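UDP-glucose 4-epimerase (PDB 4WOK) probably interconverts UDP-glucose and UDP-galactose by inverting the sugar at C4, using a tightly held NAD as its redox cofactor. Local coordinates at residues H235-R241 / F312-S317; A204-A209 / R282-V286. The protein carries 2 engineered substitutions. All coordinates share one frame; numbering follows the deposited sequence.

In the fold
From the N terminus the chain lays down six of the seven strands of the NAD-binding Rossmann sheet before helix 200-209, whose last turns open interaction 2. It next runs through strand 230-235 into helix 236-251, where the first half of interaction 1 lies, and then adds edge strand 257-260. Helix 269-280 leads to residues 282-286, which return to helix 200-209 and close interaction 2 over 72 intervening residues. Residues 312-317, between helices 304-310 and 319-326, then close interaction 1 over 70. The two loops therefore cross rather than nest. Interaction 1 fastens the C-terminal part to a helix flanking the Rossmann core; interaction 2 lies within the smaller lobe, and their centres are about 25 Å apart.

Interaction 1: residues H235-R241 / F312-S317; sequences HVTDLAR and FHTVYS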
ATOM      1  N   HIS A 235       2.402  -5.353   7.588  1.00 30.28           N
ATOM      2  CA  HIS A 235       3.180  -4.269   8.159  1.00 29.85           C
ATOM      3  C   HIS A 235       3.880  -3.457   7.074  1.00 31.71           C
ATOM      4  O   HIS A 235       4.456  -4.017   6.137  1.00 32.63           O
ATOM      5  CB  HIS A 235       4.204  -4.826   9.147  1.00 30.87           C
ATOM      6  CG  HIS A 235       4.769  -3.796  10.072  1.00 30.70           C
ATOM      7  ND1 HIS A 235       5.661  -2.834   9.656  1.00 30.01           N
ATOM      8  CD2 HIS A 235       4.557  -3.572  11.391  1.00 31.15           C
ATOM      9  CE1 HIS A 235       5.985  -2.066  10.682  1.00 35.25           C
ATOM     10  NE2 HIS A 235       5.331  -2.494  11.748  1.00 32.61           N
ATOM     11  N   VAL A 236       3.856  -2.139   7.226  1.00 28.08           N
ATOM     12  CA  VAL A 236       4.400  -1.238   6.212  1.00 27.18           C
ATOM     13  C   VAL A 236       5.908  -1.447   5.980  1.00 28.09           C
ATOM     14  O   VAL A 236       6.420  -1.236   4.870  1.00 27.15           O
ATOM     15  CB  VAL A 236       4.121   0.229   6.601  1.00 26.38           C
ATOM     16  CG1 VAL A 236       4.753   0.554   7.952  1.00 26.91           C
ATOM     17  CG2 VAL A 236       4.592   1.190   5.511  1.00 25.48           C
ATOM     18  N   THR A 237       6.627  -1.871   7.015  1.00 30.82           N
ATOM     19  CA  THR A 237       8.053  -2.139   6.843  1.00 32.22           C
ATOM     20  C   THR A 237       8.255  -3.362   5.956  1.00 30.85           C
ATOM     21  O   THR A 237       9.186  -3.399   5.140  1.00 29.81           O
ATOM     22  CB  THR A 237       8.762  -2.341   8.190  1.00 32.13           C
ATOM     23  OG1 THR A 237       8.594  -1.157   8.981  1.00 31.04           O
ATOM     24  CG2 THR A 237      10.254  -2.586   7.976  1.00 30.59           C
ATOM     25  N   ASP A 238       7.390  -4.361   6.114  1.00 30.02           N
ATOM     26  CA  ASP A 238       7.392  -5.516   5.221  1.00 30.51           C
ATOM     27  C   ASP A 238       7.090  -5.075   3.787  1.00 29.57           C
ATOM     28  O   ASP A 238       7.672  -5.592   2.838  1.00 30.54           O
ATOM     29  CB  ASP A 238       6.377  -6.567   5.675  1.00 31.17           C
ATOM     30  CG  ASP A 238       6.929  -7.489   6.765  1.00 34.01           C
ATOM     31  OD1 ASP A 238       8.137  -7.815   6.707  1.00 33.89           O
ATOM     32  OD2 ASP A 238       6.155  -7.882   7.672  1.00 37.52           O
ATOM     33  N   LEU A 239       6.177  -4.124   3.628  1.00 28.55           N
ATOM     34  CA  LEU A 239       5.884  -3.596   2.289  1.00 27.65           C
ATOM     35  C   LEU A 239       7.110  -2.910   1.713  1.00 27.38           C
ATOM     36  O   LEU A 239       7.439  -3.108   0.545  1.00 27.28           O
ATOM     37  CB  LEU A 239       4.689  -2.627   2.320  1.00 26.68           C
ATOM     38  CG  LEU A 239       3.334  -3.299   2.537  1.00 31.61           C
ATOM     39  CD1 LEU A 239       2.263  -2.256   2.793  1.00 27.33           C
ATOM     40  CD2 LEU A 239       2.961  -4.186   1.361  1.00 27.08           C
ATOM     41  N   ALA A 240       7.783  -2.103   2.527  1.00 29.40           N
ATOM     42  CA  ALA A 240       9.029  -1.467   2.102  1.00 27.91           C
ATOM     43  C   ALA A 240      10.026  -2.525   1.624  1.00 28.24           C
ATOM     44  O   ALA A 240      10.574  -2.430   0.529  1.00 28.13           O
ATOM     45  CB  ALA A 240       9.628  -0.645   3.234  1.00 27.38           C
ATOM     46  N   ARG A 241      10.223  -3.551   2.446  1.00 29.26           N
ATOM     47  CA  ARG A 241      11.140  -4.638   2.094  1.00 30.75           C
ATOM     48  C   ARG A 241      10.820  -5.246   0.721  1.00 31.29           C
ATOM     49  O   ARG A 241      11.714  -5.421  -0.111  1.00 30.60           O
ATOM     50  CB  ARG A 241      11.112  -5.727   3.176  1.00 31.43           C
ATOM     51  CG  ARG A 241      11.612  -5.262   4.549  1.00 32.08           C
ATOM     52  CD  ARG A 241      11.592  -6.408   5.594  1.00 40.84           C
ATOM     53  NE  ARG A 241      12.180  -7.632   5.049  1.00 34.78           N
ATOM     54  CZ  ARG A 241      11.502  -8.754   4.828  1.00 37.56           C
ATOM     55  NH1 ARG A 241      10.216  -8.829   5.140  1.00 36.43           N
ATOM     56  NH2 ARG A 241      12.117  -9.809   4.310  1.00 42.23           N
ATOM     57  N   PHE A 312      10.517 -13.488  -0.757  1.00 47.35           N
ATOM     58  CA  PHE A 312       9.925 -12.591   0.241  1.00 38.07           C
ATOM     59  C   PHE A 312       9.015 -13.277   1.261  1.00 38.57           C
ATOM     60  O   PHE A 312       8.066 -13.960   0.893  1.00 46.47           O
ATOM     61  CB  PHE A 312       9.119 -11.488  -0.452  1.00 37.02           C
ATOM     62  CG  PHE A 312       8.326 -10.639   0.501  1.00 36.49           C
ATOM     63  CD1 PHE A 312       8.948  -9.684   1.285  1.00 36.15           C
ATOM     64  CD2 PHE A 312       6.956 -10.789   0.610  1.00 36.38           C
ATOM     65  CE1 PHE A 312       8.212  -8.905   2.172  1.00 35.71           C
ATOM     66  CE2 PHE A 312       6.223 -10.009   1.494  1.00 35.96           C
ATOM     67  CZ  PHE A 312       6.853  -9.074   2.273  1.00 35.63           C
ATOM     68  N   HIS A 313       9.319 -13.072   2.542  1.00 40.97           N
ATOM     69  CA  HIS A 313       8.442 -13.454   3.650  1.00 41.36           C
ATOM     70  C   HIS A 313       8.260 -12.251   4.561  1.00 38.50           C
ATOM     71  O   HIS A 313       9.204 -11.485   4.763  1.00 38.19           O
ATOM     72  CB  HIS A 313       9.026 -14.626   4.460  1.00 45.51           C
ATOM     73  CG  HIS A 313       9.511 -15.755   3.613  1.00 46.86           C
ATOM     74  ND1 HIS A 313      10.772 -15.777   3.055  1.00 54.49           N
ATOM     75  CD2 HIS A 313       8.898 -16.892   3.208  1.00 49.89           C
ATOM     76  CE1 HIS A 313      10.917 -16.884   2.348  1.00 55.76           C
ATOM     77  NE2 HIS A 313       9.795 -17.576   2.423  1.00 58.48           N
ATOM     78  N   THR A 314       7.065 -12.075   5.117  1.00 42.90           N
ATOM     79  CA  THR A 314       6.873 -11.036   6.121  1.00 46.47           C
ATOM     80  C   THR A 314       7.620 -11.413   7.390  1.00 49.06           C
ATOM     81  O   THR A 314       7.649 -12.581   7.765  1.00 39.48           O
ATOM     82  CB  THR A 314       5.383 -10.812   6.465  1.00 40.97           C
ATOM     83  OG1 THR A 314       4.756 -12.062   6.761  1.00 43.20           O
ATOM     84  CG2 THR A 314       4.660 -10.157   5.302  1.00 39.94           C
ATOM     85  N   VAL A 315       8.235 -10.434   8.044  1.00 38.18           N
ATOM     86  CA  VAL A 315       8.877 -10.704   9.329  1.00 43.66           C
ATOM     87  C   VAL A 315       8.401  -9.735  10.405  1.00 42.89           C
ATOM     88  O   VAL A 315       8.773  -9.873  11.559  1.00 38.92           O
ATOM     89  CB  VAL A 315      10.422 -10.636   9.235  1.00 46.33           C
ATOM     90  CG1 VAL A 315      10.938 -11.629   8.204  1.00 47.97           C
ATOM     91  CG2 VAL A 315      10.894  -9.231   8.906  1.00 39.54           C
ATOM     92  N   TYR A 316       7.571  -8.765  10.030  1.00 37.58           N
ATOM     93  CA  TYR A 316       7.063  -7.788  10.997  1.00 37.19           C
ATOM     94  C   TYR A 316       5.537  -7.758  11.070  1.00 37.05           C
ATOM     95  O   TYR A 316       4.960  -6.876  11.707  1.00 37.63           O
ATOM     96  CB  TYR A 316       7.560  -6.373  10.655  1.00 36.27           C
ATOM     97  CG  TYR A 316       9.063  -6.181  10.645  1.00 37.13           C
ATOM     98  CD1 TYR A 316       9.805  -6.264  11.815  1.00 49.72           C
ATOM     99  CD2 TYR A 316       9.735  -5.878   9.469  1.00 35.92           C
ATOM    100  CE1 TYR A 316      11.179  -6.076  11.809  1.00 49.91           C
ATOM    101  CE2 TYR A 316      11.104  -5.688   9.453  1.00 42.25           C
ATOM    102  CZ  TYR A 316      11.823  -5.783  10.622  1.00 48.13           C
ATOM    103  OH  TYR A 316      13.188  -5.592  10.604  1.00 52.45           O
ATOM    104  N   SER A 317       4.876  -8.703  10.415  1.00 37.39           N
ATOM    105  CA  SER A 317       3.441  -8.576  10.228  1.00 38.29           C
ATOM    106  C   SER A 317       2.601  -9.436  11.175  1.00 41.46           C
ATOM    107  O   SER A 317       1.438  -9.725  10.892  1.00 39.87           O
ATOM    108  CB  SER A 317       3.086  -8.887   8.779  1.00 36.90           C
ATOM    109  OG  SER A 317       3.606  -7.886   7.913  1.00 36.03           O
TER
HETATM  110  O   HOH W   1      12.276 -12.136   2.889  1.00 54.43           O
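The carboxylate of D238, on the first turn of helix 236-251, sits against the loop 314-317 and is gripped by four donors. V315 N reaches OD1 of D238 at 2.9 Å on its syn side, tilted well out of the carboxylate plane though nearly straight at 172°, while Y316 N meets OD2 of the same carboxylate. The hydroxyl of S317 gives its proton to the anti lone pair of D238 OD2, with OG only 2.6 Å away, and itself accepts from H235 N at 2.8 Å. One serine thus joins the residue before the helix to the acid inside it. R241, a turn further on, bends at chi3 (47°) and brings NH1 back to D238 OD1 in a salt bridge of 2.8 Å. The same NH1 donates to H313 O at 2.9 Å, close to the guanidinium plane, and CG2 of V315 lies over one face of that plane. F312 CE1 approaches D238 O at 3.4 Å. At the other end, H235 is the N-cap residue, its ND1 accepting from T237 N in the ring plane. CB of Y316 rests over one face of this imidazole in a CH-pi contact, and the Y316 ring runs on past T237 CG2. H235 NE2 is held by T325 of helix 319-326, a second tie between the same parts of the fold. With two donors on each carboxylate oxygen, one of them a charged arginine, D238 is probably ionised, and its charge probably helps hold the amides of V315 and Y316, together with the S317 hydroxyl, against the helix.

Interaction 2: residues A204-A209 / R282-V286; sequences AMMAAA and RSVPV
A208 CB packs on V284 CG2 where a connection of the smaller lobe, leading from helix 269-280 into strand 286-289, passes helix 200-209. That strand pairs in parallel with strand 215-218, and P285, the centre of an inverse gamma turn, comes just before it. The apolar contacts rest on small alanine methyls that let the backbones come close, A208 CA and V284 CA being 4.2 Å apart. V284, with CG1 anti to its own N (chi1 -178°), sets that methyl 4.2 Å from both A204 CB and A207 CB, leaving CG2 to A208 CB; I276 and L215 also touch this valine. The P285 ring lies beside A207, its CD 3.7 Å from A207 CB. No conventional hydrogen bond joins the two segments directly. A208 CA makes a CA-H...O contact of 3.4 Å with S283 O. The guanidinium of R282 lays one face over A208 O and the backbone of A209, A209 CA standing 4.1 Å above its centre, so A208 O faces the group rather than meeting an N-H along its edge. A water donates to A208 O at 2.7 Å and to S283 O at 3.0 Å, bridging the two carbonyls.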
ATOM      1  N   ALA A 204      -9.516   2.531  14.819  1.00 33.02           N
ATOM      2  CA  ALA A 204      -9.768   1.840  16.086  1.00 34.57           C
ATOM      3  C   ALA A 204      -8.888   2.424  17.196  1.00 38.91           C
ATOM      4  O   ALA A 204      -9.332   2.597  18.333  1.00 36.24           O
ATOM      5  CB  ALA A 204      -9.534   0.343  15.938  1.00 32.80           C
ATOM      6  N   MET A 205      -7.645   2.753  16.857  1.00 32.66           N
ATOM      7  CA  MET A 205      -6.717   3.315  17.837  1.00 33.61           C
ATOM      8  C   MET A 205      -7.099   4.734  18.233  1.00 31.17           C
ATOM      9  O   MET A 205      -7.052   5.101  19.416  1.00 33.43           O
ATOM     10  CB  MET A 205      -5.282   3.296  17.296  1.00 33.17           C
ATOM     11  CG  MET A 205      -4.703   1.910  17.257  1.00 32.53           C
ATOM     12  SD  MET A 205      -3.053   1.833  16.545  1.00 35.19           S
ATOM     13  CE  MET A 205      -2.689   0.111  16.891  1.00 33.99           C
ATOM     14  N   MET A 206      -7.463   5.533  17.243  1.00 30.18           N
ATOM     15  CA  MET A 206      -7.924   6.885  17.502  1.00 29.90           C
ATOM     16  C   MET A 206      -9.127   6.859  18.437  1.00 36.42           C
ATOM     17  O   MET A 206      -9.224   7.677  19.346  1.00 34.20           O
ATOM     18  CB  MET A 206      -8.278   7.592  16.197  1.00 28.78           C
ATOM     19  CG  MET A 206      -7.051   7.928  15.329  1.00 27.69           C
ATOM     20  SD  MET A 206      -7.525   8.388  13.648  1.00 36.06           S
ATOM     21  CE  MET A 206      -8.335   9.957  13.955  1.00 33.78           C
ATOM     22  N   ALA A 207     -10.024   5.905  18.215  1.00 31.62           N
ATOM     23  CA  ALA A 207     -11.225   5.783  19.046  1.00 32.82           C
ATOM     24  C   ALA A 207     -10.840   5.389  20.479  1.00 33.95           C
ATOM     25  O   ALA A 207     -11.321   5.974  21.441  1.00 34.67           O
ATOM     26  CB  ALA A 207     -12.182   4.777  18.448  1.00 33.30           C
ATOM     27  N   ALA A 208      -9.946   4.413  20.615  1.00 34.15           N
ATOM     28  CA  ALA A 208      -9.463   4.010  21.938  1.00 35.93           C
ATOM     29  C   ALA A 208      -8.775   5.185  22.632  1.00 36.85           C
ATOM     30  O   ALA A 208      -8.857   5.340  23.843  1.00 35.88           O
ATOM     31  CB  ALA A 208      -8.517   2.825  21.825  1.00 35.37           C
ATOM     32  N   ALA A 209      -8.123   6.032  21.845  1.00 33.64           N
ATOM     33  CA  ALA A 209      -7.392   7.174  22.387  1.00 40.20           C
ATOM     34  C   ALA A 209      -8.272   8.393  22.658  1.00 40.53           C
ATOM     35  O   ALA A 209      -7.826   9.349  23.289  1.00 39.93           O
ATOM     36  CB  ALA A 209      -6.268   7.561  21.443  1.00 38.02           C
ATOM     37  N   ARG A 282      -6.246   0.586  26.849  1.00 50.63           N
ATOM     38  CA  ARG A 282      -7.418   1.396  26.567  1.00 48.16           C
ATOM     39  C   ARG A 282      -8.327   0.660  25.600  1.00 42.14           C
ATOM     40  O   ARG A 282      -7.879   0.177  24.568  1.00 42.68           O
ATOM     41  CB  ARG A 282      -6.999   2.756  26.021  1.00 49.99           C
ATOM     42  CG  ARG A 282      -6.080   3.484  26.983  1.00 59.45           C
ATOM     43  CD  ARG A 282      -5.859   4.923  26.587  1.00 66.81           C
ATOM     44  NE  ARG A 282      -7.080   5.712  26.710  1.00 72.46           N
ATOM     45  CZ  ARG A 282      -7.128   7.031  26.555  1.00 74.55           C
ATOM     46  NH1 ARG A 282      -6.017   7.703  26.279  1.00 76.22           N
ATOM     47  NH2 ARG A 282      -8.282   7.677  26.675  1.00 70.82           N
ATOM     48  N   SER A 283      -9.603   0.549  25.948  1.00 39.95           N
ATOM     49  CA  SER A 283     -10.544  -0.185  25.113  1.00 40.16           C
ATOM     50  C   SER A 283     -11.029   0.657  23.939  1.00 39.47           C
ATOM     51  O   SER A 283     -11.100   1.885  24.028  1.00 43.86           O
ATOM     52  CB  SER A 283     -11.744  -0.655  25.929  1.00 47.56           C
ATOM     53  OG  SER A 283     -12.534   0.449  26.324  1.00 53.41           O
ATOM     54  N   VAL A 284     -11.367  -0.015  22.846  1.00 39.17           N
ATOM     55  CA  VAL A 284     -11.942   0.644  21.675  1.00 38.43           C
ATOM     56  C   VAL A 284     -13.453   0.764  21.848  1.00 38.91           C
ATOM     57  O   VAL A 284     -14.122  -0.239  22.054  1.00 39.74           O
ATOM     58  CB  VAL A 284     -11.637  -0.132  20.387  1.00 41.01           C
ATOM     59  CG1 VAL A 284     -12.210   0.601  19.174  1.00 37.34           C
ATOM     60  CG2 VAL A 284     -10.140  -0.348  20.237  1.00 42.09           C
ATOM     61  N   PRO A 285     -13.997   1.991  21.777  1.00 38.46           N
ATOM     62  CA  PRO A 285     -15.443   2.151  21.998  1.00 42.72           C
ATOM     63  C   PRO A 285     -16.277   1.733  20.781  1.00 49.72           C
ATOM     64  O   PRO A 285     -16.784   2.577  20.048  1.00 53.41           O
ATOM     65  CB  PRO A 285     -15.588   3.646  22.285  1.00 38.49           C
ATOM     66  CG  PRO A 285     -14.438   4.275  21.527  1.00 38.92           C
ATOM     67  CD  PRO A 285     -13.303   3.287  21.690  1.00 41.31           C
ATOM     68  N   VAL A 286     -16.423   0.424  20.596  1.00 39.48           N
ATOM     69  CA  VAL A 286     -17.108  -0.139  19.443  1.00 39.45           C
ATOM     70  C   VAL A 286     -18.610   0.113  19.460  1.00 39.91           C
ATOM     71  O   VAL A 286     -19.271  -0.052  20.480  1.00 40.77           O
ATOM     72  CB  VAL A 286     -16.869  -1.654  19.345  1.00 42.88           C
ATOM     73  CG1 VAL A 286     -17.699  -2.262  18.222  1.00 40.17           C
ATOM     74  CG2 VAL A 286     -15.397  -1.930  19.115  1.00 41.66           C
TER
HETATM   75  O   HOH W   2     -10.361   4.236  25.737  1.00 38.75           O